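Local coordinates for Myo-inositol-1-phosphate synthase-related protein (Thermotoga maritima MSB8, PDB 3CIN), which belongs to the myo-inositol-1-phosphate synthase family and holds NAD on a Rossmann-type domain, with a magnesium ion nearby, at residues L127-T132 with A178-Y182; F151-L157 with D202-L208; N213-G218 with E351-V355; A360-K364 with I374-Y380. One frame throughout, in Å; residues are numbered along the deposited sequence. Where two conformers were deposited one is given.

In the fold
Contacts 1, 2 and 3 belong to the parallel sheet and its helices, while contact 4 lies past the last strand, 353-354, next to the NAD and the second subunit. Contact 1 is a buried helix pair joined by carbon packing without a hydrogen bond across it. Contact 2, only partly buried, adds a gripped carboxylate to a greasy interior; it meets contact 1 where Ala180 packs on Leu208. Helix 203-211 of contact 2 runs on into strand 214-217 of contact 3, which is buried and held by two backbone bonds and a threonine hydroxyl. Contact 4, also buried, relies on an arginine bound to carbonyls, and Met363 touches Gly218 of contact 3.

Contact 1. Residues L127-T132 with A178-Y182; sequences LVKEWT and AAALY
Tyr182 and Trp131 bury the most surface here, followed by Val128. The CB of Trp131 sits over one face of the tyrosine ring, 4.1 Å from the ring centroid of Tyr182 and displaced toward its rim, a CH-pi contact. The carbonyl of the same tryptophan is close too, Trp131 O lying 3.5 Å from Tyr182 CE1. The ring gets there because Tyr182 CG is anti to its backbone N (chi1 165°), which carries it back against the last turn of segment 127-132. The indole of Trp131 crosses the tyrosine obliquely and runs on toward Ala178: CZ3 reaches Ala178 CB at 3.8 Å, and the backbone N of Ala179 lies at the indole edge, in its plane. Val128 uses both methyls. Its CG2 packs 3.9 Å from Leu181 CB and also rests near the carbonyl O of Ala178, while CG1 faces the CA of Tyr182. The small side chain of Ala178 lets the indole come close to the helix. The segment axes approach to 9.3 Å and cross at -52°, with no hydrogen bond between them. Tyr182 OH instead bonds to Pro136 O. Helices 120-134 and 171-186 pack together on the parallel sheet: Trp131, Ala179 and Tyr182 all touch Ile139 of strand 138-141, and Trp131 also reaches strand 14-19.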
loop_
_atom_site.group_PDB
_atom_site.type_symbol
_atom_site.label_atom_id
_atom_site.label_comp_id
_atom_site.label_asym_id
_atom_site.label_seq_id
_atom_site.Cartn_x
_atom_site.Cartn_y
_atom_site.Cartn_z
ATOM N N LEU A 127 -46.519 16.575 -4.342
ATOM C CA LEU A 127 -45.646 15.593 -4.987
ATOM C C LEU A 127 -46.425 14.479 -5.671
ATOM O O LEU A 127 -46.164 14.180 -6.834
ATOM C CB LEU A 127 -44.632 15.000 -3.988
ATOM C CG LEU A 127 -43.574 16.010 -3.522
ATOM C CD1 LEU A 127 -42.786 15.343 -2.373
ATOM C CD2 LEU A 127 -42.648 16.550 -4.642
ATOM N N VAL A 128 -47.372 13.877 -4.983
ATOM C CA VAL A 128 -48.129 12.764 -5.516
ATOM C C VAL A 128 -48.842 13.214 -6.799
ATOM O O VAL A 128 -48.804 12.517 -7.804
ATOM C CB VAL A 128 -49.111 12.176 -4.468
ATOM C CG1 VAL A 128 -50.095 11.153 -5.040
ATOM C CG2 VAL A 128 -48.341 11.550 -3.284
ATOM N N LYS A 129 -49.526 14.362 -6.753
ATOM C CA LYS A 129 -50.175 14.848 -7.958
ATOM C C LYS A 129 -49.185 15.047 -9.129
ATOM O O LYS A 129 -49.456 14.620 -10.264
ATOM C CB LYS A 129 -50.868 16.202 -7.720
ATOM C CG LYS A 129 -51.440 16.779 -8.981
ATOM N N GLU A 130 -48.041 15.685 -8.858
ATOM C CA GLU A 130 -47.003 15.827 -9.913
ATOM C C GLU A 130 -46.490 14.448 -10.503
ATOM O O GLU A 130 -46.361 14.241 -11.727
ATOM C CB GLU A 130 -45.802 16.670 -9.403
ATOM C CG GLU A 130 -46.105 18.153 -9.222
ATOM C CD GLU A 130 -45.056 18.924 -8.401
ATOM O OE1 GLU A 130 -43.889 18.528 -8.332
ATOM O OE2 GLU A 130 -45.398 19.974 -7.838
ATOM N N TRP A 131 -46.212 13.519 -9.606
ATOM C CA TRP A 131 -45.720 12.255 -9.961
ATOM C C TRP A 131 -46.742 11.453 -10.759
ATOM O O TRP A 131 -46.371 10.719 -11.640
ATOM C CB TRP A 131 -45.255 11.508 -8.705
ATOM C CG TRP A 131 -44.099 12.170 -7.999
ATOM C CD1 TRP A 131 -43.389 13.252 -8.396
ATOM C CD2 TRP A 131 -43.496 11.745 -6.754
ATOM N NE1 TRP A 131 -42.404 13.543 -7.472
ATOM C CE2 TRP A 131 -42.428 12.606 -6.481
ATOM C CE3 TRP A 131 -43.749 10.726 -5.884
ATOM C CZ2 TRP A 131 -41.628 12.484 -5.328
ATOM C CZ3 TRP A 131 -42.961 10.610 -4.743
ATOM C CH2 TRP A 131 -41.957 11.469 -4.459
ATOM N N THR A 132 -48.035 11.603 -10.466
ATOM C CA THR A 132 -49.052 10.910 -11.226
ATOM C C THR A 132 -49.031 11.320 -12.678
ATOM O O THR A 132 -49.310 10.471 -13.532
ATOM C CB THR A 132 -50.438 11.069 -10.612
ATOM O OG1 THR A 132 -50.845 12.447 -10.716
ATOM C CG2 THR A 132 -50.412 10.600 -9.163
ATOM N N ALA A 178 -44.411 9.794 0.522
ATOM C CA ALA A 178 -45.032 10.192 -0.737
ATOM C C ALA A 178 -45.048 9.075 -1.808
ATOM O O ALA A 178 -46.055 8.904 -2.513
ATOM C CB ALA A 178 -44.362 11.452 -1.300
ATOM N N ALA A 179 -43.968 8.304 -1.900
ATOM C CA ALA A 179 -43.864 7.213 -2.858
ATOM C C ALA A 179 -44.930 6.157 -2.588
ATOM O O ALA A 179 -45.484 5.597 -3.552
ATOM C CB ALA A 179 -42.436 6.614 -2.929
ATOM N N ALA A 180 -45.229 5.863 -1.310
ATOM C CA ALA A 180 -46.258 4.874 -0.974
ATOM C C ALA A 180 -47.610 5.420 -1.388
ATOM O O ALA A 180 -48.439 4.693 -1.940
ATOM C CB ALA A 180 -46.282 4.548 0.515
ATOM N N LEU A 181 -47.857 6.709 -1.114
ATOM C CA LEU A 181 -49.171 7.286 -1.465
ATOM C C LEU A 181 -49.331 7.288 -2.985
ATOM O O LEU A 181 -50.416 6.942 -3.513
ATOM C CB LEU A 181 -49.363 8.687 -0.879
ATOM C CG LEU A 181 -49.819 8.721 0.584
ATOM C CD1 LEU A 181 -48.993 7.955 1.528
ATOM C CD2 LEU A 181 -49.928 10.150 1.089
ATOM N N TYR A 182 -48.256 7.641 -3.673
ATOM C CA TYR A 182 -48.219 7.618 -5.133
ATOM C C TYR A 182 -48.458 6.214 -5.675
ATOM O O TYR A 182 -49.291 5.998 -6.579
ATOM C CB TYR A 182 -46.909 8.197 -5.624
ATOM C CG TYR A 182 -46.646 7.881 -7.094
ATOM C CD1 TYR A 182 -47.392 8.485 -8.121
ATOM C CD2 TYR A 182 -45.682 6.948 -7.470
ATOM C CE1 TYR A 182 -47.165 8.190 -9.423
ATOM C CE2 TYR A 182 -45.435 6.664 -8.807
ATOM C CZ TYR A 182 -46.182 7.273 -9.781
ATOM O OH TYR A 182 -45.960 6.971 -11.125
#

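Contact 2. Residues F151-L157 with D202-L208; sequences FGNKEDL and DPAFVEL
Asp202 OD1 is gripped by two backbone amides that reach it from opposite faces of the carboxylate. Gly152 N comes across the contact on the syn side at 2.7 Å from Asp202 OD1, whereas Ala204 N, in the aspartate's own segment, donates to it from above the carboxylate plane, the N-cap bond of helix 203-211. The second oxygen is taken too: Phe151 N meets Asp202 OD2 at 2.9 Å in a nearly straight bond (171°), from above the carboxylate plane. Three bonds thus fix the rotation of the carboxylate. One side chain both caps that helix and holds the turn leading into helix 154-162, two helices of the Rossmann-type domain. Behind the turn, Leu157 lays CD2 over the centre of the Phe205 ring, 3.7 Å from its centroid, while CD1 reaches Phe205 CZ at 3.5 Å. Ala204 CB fits against the backbone where Asn153 joins Lys154, 3.5 Å from Lys154 N. Lys154 bends at its third torsion (57°), bringing CE to 3.6 Å from Glu207 CD, although its NZ stays 4.9 Å from Glu207 OE2. A water accepts from Lys154 N. Phe151 and Phe205 both touch Gln173 of helix 171-186.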
loop_
_atom_site.group_PDB
_atom_site.type_symbol
_atom_site.label_atom_id
_atom_site.label_comp_id
_atom_site.label_asym_id
_atom_site.label_seq_id
_atom_site.Cartn_x
_atom_site.Cartn_y
_atom_site.Cartn_z
ATOM N N PHE A 151 -38.204 5.313 12.604
ATOM C CA PHE A 151 -39.463 5.237 13.346
ATOM C C PHE A 151 -39.713 3.885 14.005
ATOM O O PHE A 151 -40.109 3.820 15.153
ATOM C CB PHE A 151 -40.653 5.630 12.474
ATOM C CG PHE A 151 -40.643 7.069 12.105
ATOM C CD1 PHE A 151 -41.114 8.010 12.973
ATOM C CD2 PHE A 151 -40.019 7.490 10.966
ATOM C CE1 PHE A 151 -41.057 9.345 12.659
ATOM C CE2 PHE A 151 -40.003 8.824 10.647
ATOM C CZ PHE A 151 -40.497 9.744 11.501
ATOM N N GLY A 152 -39.552 2.806 13.266
ATOM C CA GLY A 152 -39.825 1.490 13.804
ATOM C C GLY A 152 -41.299 1.115 13.775
ATOM O O GLY A 152 -41.644 0.009 13.356
ATOM N N ASN A 153 -42.160 2.023 14.249
ATOM C CA ASN A 153 -43.595 1.848 14.230
ATOM C C ASN A 153 -44.172 2.807 13.219
ATOM O O ASN A 153 -43.923 3.998 13.289
ATOM C CB ASN A 153 -44.211 2.168 15.588
ATOM C CG ASN A 153 -43.907 1.106 16.597
ATOM O OD1 ASN A 153 -43.964 -0.079 16.259
ATOM N ND2 ASN A 153 -43.490 1.504 17.809
ATOM N N LYS A 154 -44.966 2.273 12.300
ATOM C CA LYS A 154 -45.640 3.079 11.295
ATOM C C LYS A 154 -46.456 4.235 11.904
ATOM O O LYS A 154 -46.463 5.337 11.352
ATOM C CB LYS A 154 -46.597 2.184 10.504
ATOM C CG LYS A 154 -47.224 2.911 9.370
ATOM C CD LYS A 154 -47.747 1.961 8.342
ATOM C CE LYS A 154 -48.723 0.978 8.887
ATOM N NZ LYS A 154 -50.058 1.597 8.999
ATOM N N GLU A 155 -47.113 3.997 13.037
ATOM C CA GLU A 155 -47.971 5.009 13.663
ATOM C C GLU A 155 -47.196 6.300 13.936
ATOM O O GLU A 155 -47.693 7.410 13.743
ATOM C CB GLU A 155 -48.601 4.455 14.969
ATOM C CG GLU A 155 -49.458 5.465 15.692
ATOM C CD GLU A 155 -50.163 4.918 16.907
ATOM O OE1 GLU A 155 -49.893 3.764 17.324
ATOM O OE2 GLU A 155 -51.006 5.674 17.445
ATOM N N ASP A 156 -45.936 6.160 14.342
ATOM C CA ASP A 156 -45.106 7.336 14.606
ATOM C C ASP A 156 -44.732 8.110 13.321
ATOM O O ASP A 156 -44.681 9.350 13.320
ATOM C CB ASP A 156 -43.834 6.904 15.342
ATOM C CG ASP A 156 -44.093 6.487 16.788
ATOM O OD1 ASP A 156 -45.091 6.936 17.418
ATOM O OD2 ASP A 156 -43.239 5.722 17.303
ATOM N N LEU A 157 -44.514 7.392 12.223
ATOM C CA LEU A 157 -44.291 8.021 10.916
ATOM C C LEU A 157 -45.549 8.780 10.522
ATOM O O LEU A 157 -45.483 9.927 10.121
ATOM C CB LEU A 157 -43.972 6.961 9.899
ATOM C CG LEU A 157 -43.901 7.384 8.460
ATOM C CD1 LEU A 157 -42.852 8.503 8.202
ATOM C CD2 LEU A 157 -43.677 6.118 7.603
ATOM N N ASP A 202 -36.306 0.162 8.022
ATOM C CA ASP A 202 -37.238 0.743 9.004
ATOM C C ASP A 202 -38.561 0.035 8.807
ATOM O O ASP A 202 -39.195 0.194 7.804
ATOM C CB ASP A 202 -37.400 2.235 8.788
ATOM C CG ASP A 202 -38.279 2.956 9.903
ATOM O OD1 ASP A 202 -39.020 2.268 10.658
ATOM O OD2 ASP A 202 -38.215 4.227 9.962
ATOM N N PRO A 203 -38.911 -0.840 9.739
ATOM C CA PRO A 203 -40.163 -1.557 9.589
ATOM C C PRO A 203 -41.390 -0.675 9.378
ATOM O O PRO A 203 -42.383 -1.116 8.762
ATOM C CB PRO A 203 -40.273 -2.323 10.892
ATOM C CG PRO A 203 -38.864 -2.568 11.272
ATOM C CD PRO A 203 -38.151 -1.300 10.911
ATOM N N ALA A 204 -41.348 0.585 9.827
ATOM C CA ALA A 204 -42.474 1.491 9.568
ATOM C C ALA A 204 -42.694 1.658 8.078
ATOM O O ALA A 204 -43.841 1.657 7.606
ATOM C CB ALA A 204 -42.229 2.818 10.180
ATOM N N PHE A 205 -41.613 1.809 7.330
ATOM C CA PHE A 205 -41.692 2.050 5.902
ATOM C C PHE A 205 -41.948 0.741 5.137
ATOM O O PHE A 205 -42.613 0.737 4.092
ATOM C CB PHE A 205 -40.458 2.778 5.389
ATOM C CG PHE A 205 -40.458 4.246 5.695
ATOM C CD1 PHE A 205 -41.080 5.146 4.850
ATOM C CD2 PHE A 205 -39.781 4.764 6.821
ATOM C CE1 PHE A 205 -40.994 6.469 5.119
ATOM C CE2 PHE A 205 -39.705 6.105 7.042
ATOM C CZ PHE A 205 -40.358 6.935 6.243
ATOM N N VAL A 206 -41.401 -0.374 5.627
ATOM C CA VAL A 206 -41.619 -1.668 4.956
ATOM C C VAL A 206 -43.125 -2.004 5.044
ATOM O O VAL A 206 -43.732 -2.403 4.047
ATOM C CB VAL A 206 -40.758 -2.803 5.509
ATOM C CG1 VAL A 206 -41.068 -4.122 4.832
ATOM C CG2 VAL A 206 -39.274 -2.432 5.319
ATOM N N GLU A 207 -43.714 -1.787 6.204
ATOM C CA GLU A 207 -45.158 -2.014 6.361
ATOM C C GLU A 207 -46.011 -1.054 5.526
ATOM O O GLU A 207 -46.975 -1.476 4.880
ATOM C CB GLU A 207 -45.597 -1.863 7.813
ATOM C CG GLU A 207 -47.068 -2.205 8.001
ATOM C CD GLU A 207 -47.444 -2.331 9.469
ATOM O OE1 GLU A 207 -46.695 -1.798 10.329
ATOM O OE2 GLU A 207 -48.481 -2.977 9.757
ATOM N N LEU A 208 -45.691 0.233 5.558
ATOM C CA LEU A 208 -46.401 1.208 4.746
ATOM C C LEU A 208 -46.287 0.789 3.281
ATOM O O LEU A 208 -47.262 0.851 2.544
ATOM C CB LEU A 208 -45.777 2.595 4.951
ATOM C CG LEU A 208 -46.442 3.788 4.249
ATOM C CD1 LEU A 208 -47.714 4.198 4.875
ATOM C CD2 LEU A 208 -45.506 5.046 4.148
HETATM O O HOH W 1 -45.158 -0.725 11.889
#

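Contact 3. Residues N213-G218 with E351-V355; sequences NLVVFG and EFGTV
Phe352 lays its ring flat against the backbone of Asn213, whose CA stands over the ring centre, 3.5 Å from the Phe352 centroid and only 6° off the normal. Val215 crosses the phenylalanine at about a right angle and touches CD1 with its CG2. These contacts lead into the last pairing of the parallel Rossmann-type sheet, strand 353-354 beside strand 214-217. Gly353 bonds on both sides of Val215: its N donates to Leu214 O at 3.0 Å and its O accepts from Val216 N at 2.8 Å. The next link is made by a side chain. With OG1 anti to its backbone N (chi1 -161°), Thr354 donates to Val216 O at 2.7 Å from above the carbonyl plane, and the same OG1 also bonds to Asn359 ND2. Val215 and Val355 cross obliquely, CG1 of Val215 meeting CG2 of Val355 at 3.8 Å. Phe217 and Val355 lie alongside each other and point the same way, with Val355 CB near the plane of the phenylalanine ring, 3.8 Å from CE1 of Phe217. Helix 328-348 covers this face through Leu339 and Leu342 against Phe217.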
loop_
_atom_site.group_PDB
_atom_site.type_symbol
_atom_site.label_atom_id
_atom_site.label_comp_id
_atom_site.label_asym_id
_atom_site.label_seq_id
_atom_site.Cartn_x
_atom_site.Cartn_y
_atom_site.Cartn_z
ATOM N N ASN A 213 -48.725 -0.960 -2.233
ATOM C CA ASN A 213 -48.257 -1.401 -3.546
ATOM C C ASN A 213 -46.916 -0.791 -3.939
ATOM O O ASN A 213 -46.688 -0.432 -5.097
ATOM C CB ASN A 213 -49.325 -1.199 -4.588
ATOM C CG ASN A 213 -50.504 -2.096 -4.348
ATOM O OD1 ASN A 213 -50.398 -3.071 -3.591
ATOM N ND2 ASN A 213 -51.630 -1.785 -4.985
ATOM N N LEU A 214 -46.039 -0.674 -2.952
ATOM C CA LEU A 214 -44.712 -0.167 -3.172
ATOM C C LEU A 214 -43.612 -1.193 -2.903
ATOM O O LEU A 214 -43.611 -1.864 -1.865
ATOM C CB LEU A 214 -44.473 1.105 -2.328
ATOM C CG LEU A 214 -43.120 1.806 -2.516
ATOM C CD1 LEU A 214 -43.028 2.584 -3.815
ATOM C CD2 LEU A 214 -42.826 2.738 -1.323
ATOM N N VAL A 215 -42.715 -1.324 -3.874
ATOM C CA VAL A 215 -41.488 -2.125 -3.735
ATOM C C VAL A 215 -40.385 -1.182 -3.263
ATOM O O VAL A 215 -40.192 -0.089 -3.797
ATOM C CB VAL A 215 -41.041 -2.744 -5.095
ATOM C CG1 VAL A 215 -39.832 -3.668 -4.886
ATOM C CG2 VAL A 215 -42.149 -3.507 -5.734
ATOM N N VAL A 216 -39.604 -1.636 -2.297
ATOM C CA VAL A 216 -38.538 -0.847 -1.773
ATOM C C VAL A 216 -37.238 -1.632 -1.899
ATOM O O VAL A 216 -37.185 -2.780 -1.480
ATOM C CB VAL A 216 -38.787 -0.484 -0.299
ATOM C CG1 VAL A 216 -37.572 0.173 0.295
ATOM C CG2 VAL A 216 -39.975 0.505 -0.187
ATOM N N PHE A 217 -36.229 -1.009 -2.506
ATOM C CA PHE A 217 -34.846 -1.527 -2.390
ATOM C C PHE A 217 -34.077 -0.561 -1.494
ATOM O O PHE A 217 -34.141 0.686 -1.641
ATOM C CB PHE A 217 -34.126 -1.628 -3.726
ATOM C CG PHE A 217 -34.790 -2.561 -4.773
ATOM C CD1 PHE A 217 -35.570 -3.659 -4.427
ATOM C CD2 PHE A 217 -34.539 -2.305 -6.131
ATOM C CE1 PHE A 217 -36.084 -4.506 -5.441
ATOM C CE2 PHE A 217 -35.029 -3.118 -7.100
ATOM C CZ PHE A 217 -35.842 -4.189 -6.780
ATOM N N GLY A 218 -33.266 -1.126 -0.622
ATOM C CA GLY A 218 -32.422 -0.283 0.238
ATOM C C GLY A 218 -31.671 -1.156 1.221
ATOM O O GLY A 218 -31.905 -2.363 1.252
ATOM N N GLU A 351 -44.112 -7.788 -5.900
ATOM C CA GLU A 351 -43.362 -8.174 -4.695
ATOM C C GLU A 351 -43.194 -6.925 -3.805
ATOM O O GLU A 351 -42.081 -6.395 -3.648
ATOM C CB GLU A 351 -41.971 -8.741 -5.049
ATOM C CG GLU A 351 -42.000 -10.041 -5.845
ATOM C CD GLU A 351 -40.654 -10.784 -5.798
ATOM O OE1 GLU A 351 -39.739 -10.332 -5.064
ATOM O OE2 GLU A 351 -40.534 -11.843 -6.479
ATOM N N PHE A 352 -44.285 -6.485 -3.190
ATOM C CA PHE A 352 -44.283 -5.280 -2.392
ATOM C C PHE A 352 -43.663 -5.500 -1.015
ATOM O O PHE A 352 -43.679 -6.605 -0.471
ATOM C CB PHE A 352 -45.677 -4.692 -2.322
ATOM C CG PHE A 352 -46.337 -4.540 -3.669
ATOM C CD1 PHE A 352 -45.726 -3.801 -4.689
ATOM C CD2 PHE A 352 -47.555 -5.123 -3.917
ATOM C CE1 PHE A 352 -46.357 -3.652 -5.920
ATOM C CE2 PHE A 352 -48.191 -4.975 -5.144
ATOM C CZ PHE A 352 -47.591 -4.254 -6.140
ATOM N N GLY A 353 -43.180 -4.421 -0.433
ATOM C CA GLY A 353 -42.350 -4.473 0.773
ATOM C C GLY A 353 -40.924 -4.334 0.332
ATOM O O GLY A 353 -40.639 -3.647 -0.636
ATOM N N THR A 354 -40.008 -5.009 0.988
ATOM C CA THR A 354 -38.588 -4.897 0.510
ATOM C C THR A 354 -38.125 -6.251 -0.008
ATOM O O THR A 354 -38.727 -7.286 0.317
ATOM C CB THR A 354 -37.626 -4.264 1.540
ATOM O OG1 THR A 354 -36.451 -3.794 0.858
ATOM C CG2 THR A 354 -37.244 -5.175 2.637
ATOM N N VAL A 355 -37.136 -6.254 -0.887
ATOM C CA VAL A 355 -36.718 -7.490 -1.572
ATOM C C VAL A 355 -35.235 -7.804 -1.198
ATOM O O VAL A 355 -34.306 -7.366 -1.845
ATOM C CB VAL A 355 -36.897 -7.332 -3.110
ATOM C CG1 VAL A 355 -36.526 -8.608 -3.858
ATOM C CG2 VAL A 355 -38.360 -6.897 -3.434
#

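Contact 4. Residues A360-K364 with I374-Y380; sequences AFYMK and IPRIIAY
Phe361 overlaps Tyr380: the two side chains lie next to each other and point the same way, and CD1 of the tyrosine stands over one face of the phenylalanine ring, toward its rim. The planes meet at 56°, with centroids of the Phe361 and Tyr380 rings 5.3 Å apart, an oblique pair. Phe361 CD1 also touches Tyr380 CB at 3.6 Å, and Arg376 O lies at the edge of the phenylalanine ring, in its plane. The polar half of the contact belongs to Arg376, whose chain turns at its third torsion (-83°) to bring the guanidinium beneath the end of helix 356-362. There NH1 donates to Phe361 O at 2.9 Å and to Met363 O at 3.1 Å, approaching both from above the carbonyl planes. A positive group at this carboxyl end of the helix would probably be favoured by its dipole. Ala379 CB packs on Ala360 CB at 3.9 Å, and a water that accepts from Ile374 N lies 2.7 Å from Ala360 O. Lys364 is close to the bound NAD. Helix 356-362 follows strand 353-354 and packs through Tyr362 on helix 328-348, while helix 376-386 turns Ile377 and Tyr380 to Gln238 of the second subunit.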
loop_
_atom_site.group_PDB
_atom_site.type_symbol
_atom_site.label_atom_id
_atom_site.label_comp_id
_atom_site.label_asym_id
_atom_site.label_seq_id
_atom_site.Cartn_x
_atom_site.Cartn_y
_atom_site.Cartn_z
ATOM N N ALA A 360 -29.389 -7.598 -0.813
ATOM C CA ALA A 360 -28.156 -8.244 -0.328
ATOM C C ALA A 360 -26.928 -8.048 -1.224
ATOM O O ALA A 360 -25.779 -8.064 -0.733
ATOM C CB ALA A 360 -28.409 -9.704 -0.099
ATOM N N PHE A 361 -27.146 -7.936 -2.527
ATOM C CA PHE A 361 -26.072 -7.730 -3.441
ATOM C C PHE A 361 -25.766 -6.249 -3.630
ATOM O O PHE A 361 -24.633 -5.836 -3.646
ATOM C CB PHE A 361 -26.335 -8.330 -4.835
ATOM C CG PHE A 361 -25.162 -8.123 -5.784
ATOM C CD1 PHE A 361 -23.951 -8.791 -5.563
ATOM C CD2 PHE A 361 -25.206 -7.203 -6.805
ATOM C CE1 PHE A 361 -22.830 -8.525 -6.376
ATOM C CE2 PHE A 361 -24.073 -6.964 -7.641
ATOM C CZ PHE A 361 -22.905 -7.639 -7.409
ATOM N N TYR A 362 -26.803 -5.438 -3.817
ATOM C CA TYR A 362 -26.600 -4.054 -4.211
ATOM C C TYR A 362 -26.391 -2.995 -3.108
ATOM O O TYR A 362 -25.992 -1.853 -3.386
ATOM C CB TYR A 362 -27.762 -3.625 -5.134
ATOM C CG TYR A 362 -27.742 -4.287 -6.478
ATOM C CD1 TYR A 362 -26.971 -3.780 -7.524
ATOM C CD2 TYR A 362 -28.466 -5.388 -6.726
ATOM C CE1 TYR A 362 -26.983 -4.382 -8.771
ATOM C CE2 TYR A 362 -28.466 -6.005 -7.961
ATOM C CZ TYR A 362 -27.708 -5.523 -8.984
ATOM O OH TYR A 362 -27.738 -6.183 -10.194
ATOM N N MET A 363 -26.661 -3.385 -1.871
ATOM C CA MET A 363 -26.762 -2.441 -0.767
ATOM C C MET A 363 -25.834 -2.867 0.317
ATOM O O MET A 363 -25.692 -4.069 0.602
ATOM C CB MET A 363 -28.178 -2.416 -0.209
ATOM C CG MET A 363 -29.250 -2.030 -1.164
ATOM S SD MET A 363 -29.165 -0.297 -1.589
ATOM C CE MET A 363 -30.355 -0.092 -2.932
ATOM N N LYS A 364 -25.198 -1.875 0.949
ATOM C CA LYS A 364 -24.388 -2.244 2.074
ATOM C C LYS A 364 -25.084 -2.341 3.395
ATOM O O LYS A 364 -24.510 -2.902 4.286
ATOM C CB LYS A 364 -23.088 -1.499 2.175
ATOM C CG LYS A 364 -23.124 -0.039 2.088
ATOM C CD LYS A 364 -21.710 0.472 2.276
ATOM C CE LYS A 364 -21.628 1.958 2.331
ATOM N NZ LYS A 364 -21.519 2.550 0.971
ATOM N N ILE A 374 -24.386 -10.758 3.877
ATOM C CA ILE A 374 -23.780 -12.075 3.596
ATOM C C ILE A 374 -22.608 -11.817 2.623
ATOM O O ILE A 374 -22.554 -10.759 2.011
ATOM C CB ILE A 374 -24.786 -13.078 3.008
ATOM C CG1 ILE A 374 -25.476 -12.522 1.755
ATOM C CG2 ILE A 374 -25.818 -13.447 4.080
ATOM C CD1 ILE A 374 -26.319 -13.539 1.032
ATOM N N PRO A 375 -21.677 -12.789 2.478
ATOM C CA PRO A 375 -20.686 -12.628 1.419
ATOM C C PRO A 375 -21.320 -12.286 0.070
ATOM O O PRO A 375 -22.262 -12.907 -0.345
ATOM C CB PRO A 375 -20.001 -13.984 1.372
ATOM C CG PRO A 375 -20.042 -14.382 2.793
ATOM C CD PRO A 375 -21.437 -14.034 3.208
ATOM N N ARG A 376 -20.766 -11.281 -0.588
ATOM C CA ARG A 376 -21.418 -10.733 -1.760
ATOM C C ARG A 376 -21.428 -11.648 -2.991
ATOM O O ARG A 376 -22.311 -11.513 -3.835
ATOM C CB ARG A 376 -20.842 -9.360 -2.099
ATOM C CG ARG A 376 -21.925 -8.347 -2.393
ATOM C CD ARG A 376 -21.447 -6.844 -2.198
ATOM N NE ARG A 376 -21.491 -6.361 -0.825
ATOM C CZ ARG A 376 -22.591 -5.944 -0.208
ATOM N NH1 ARG A 376 -23.738 -5.943 -0.847
ATOM N NH2 ARG A 376 -22.538 -5.530 1.051
ATOM N N ILE A 377 -20.512 -12.612 -3.082
ATOM C CA ILE A 377 -20.576 -13.618 -4.151
ATOM C C ILE A 377 -21.788 -14.513 -3.980
ATOM O O ILE A 377 -22.461 -14.894 -4.954
ATOM C CB ILE A 377 -19.202 -14.406 -4.281
ATOM C CG1 ILE A 377 -18.102 -13.423 -4.759
ATOM C CG2 ILE A 377 -19.278 -15.509 -5.366
ATOM C CD1 ILE A 377 -16.632 -13.769 -4.440
ATOM N N ILE A 378 -22.080 -14.891 -2.729
ATOM C CA ILE A 378 -23.303 -15.638 -2.430
ATOM C C ILE A 378 -24.557 -14.792 -2.736
ATOM O O ILE A 378 -25.493 -15.265 -3.405
ATOM C CB ILE A 378 -23.280 -16.134 -0.986
ATOM C CG1 ILE A 378 -22.080 -17.059 -0.771
ATOM C CG2 ILE A 378 -24.569 -16.868 -0.635
ATOM C CD1 ILE A 378 -21.951 -17.497 0.723
ATOM N N ALA A 379 -24.552 -13.540 -2.287
ATOM C CA ALA A 379 -25.630 -12.613 -2.617
ATOM C C ALA A 379 -25.819 -12.491 -4.132
ATOM O O ALA A 379 -26.949 -12.494 -4.607
ATOM C CB ALA A 379 -25.428 -11.267 -2.022
ATOM N N TYR A 380 -24.730 -12.385 -4.871
ATOM C CA TYR A 380 -24.789 -12.292 -6.334
ATOM C C TYR A 380 -25.476 -13.480 -6.954
ATOM O O TYR A 380 -26.382 -13.342 -7.801
ATOM C CB TYR A 380 -23.355 -12.135 -6.879
ATOM C CG TYR A 380 -23.290 -12.058 -8.389
ATOM C CD1 TYR A 380 -23.652 -10.896 -9.061
ATOM C CD2 TYR A 380 -22.865 -13.145 -9.118
ATOM C CE1 TYR A 380 -23.593 -10.842 -10.460
ATOM C CE2 TYR A 380 -22.770 -13.097 -10.461
ATOM C CZ TYR A 380 -23.136 -11.948 -11.144
ATOM O OH TYR A 380 -23.071 -11.966 -12.534
HETATM O O HOH W 2 -25.032 -8.589 1.820
#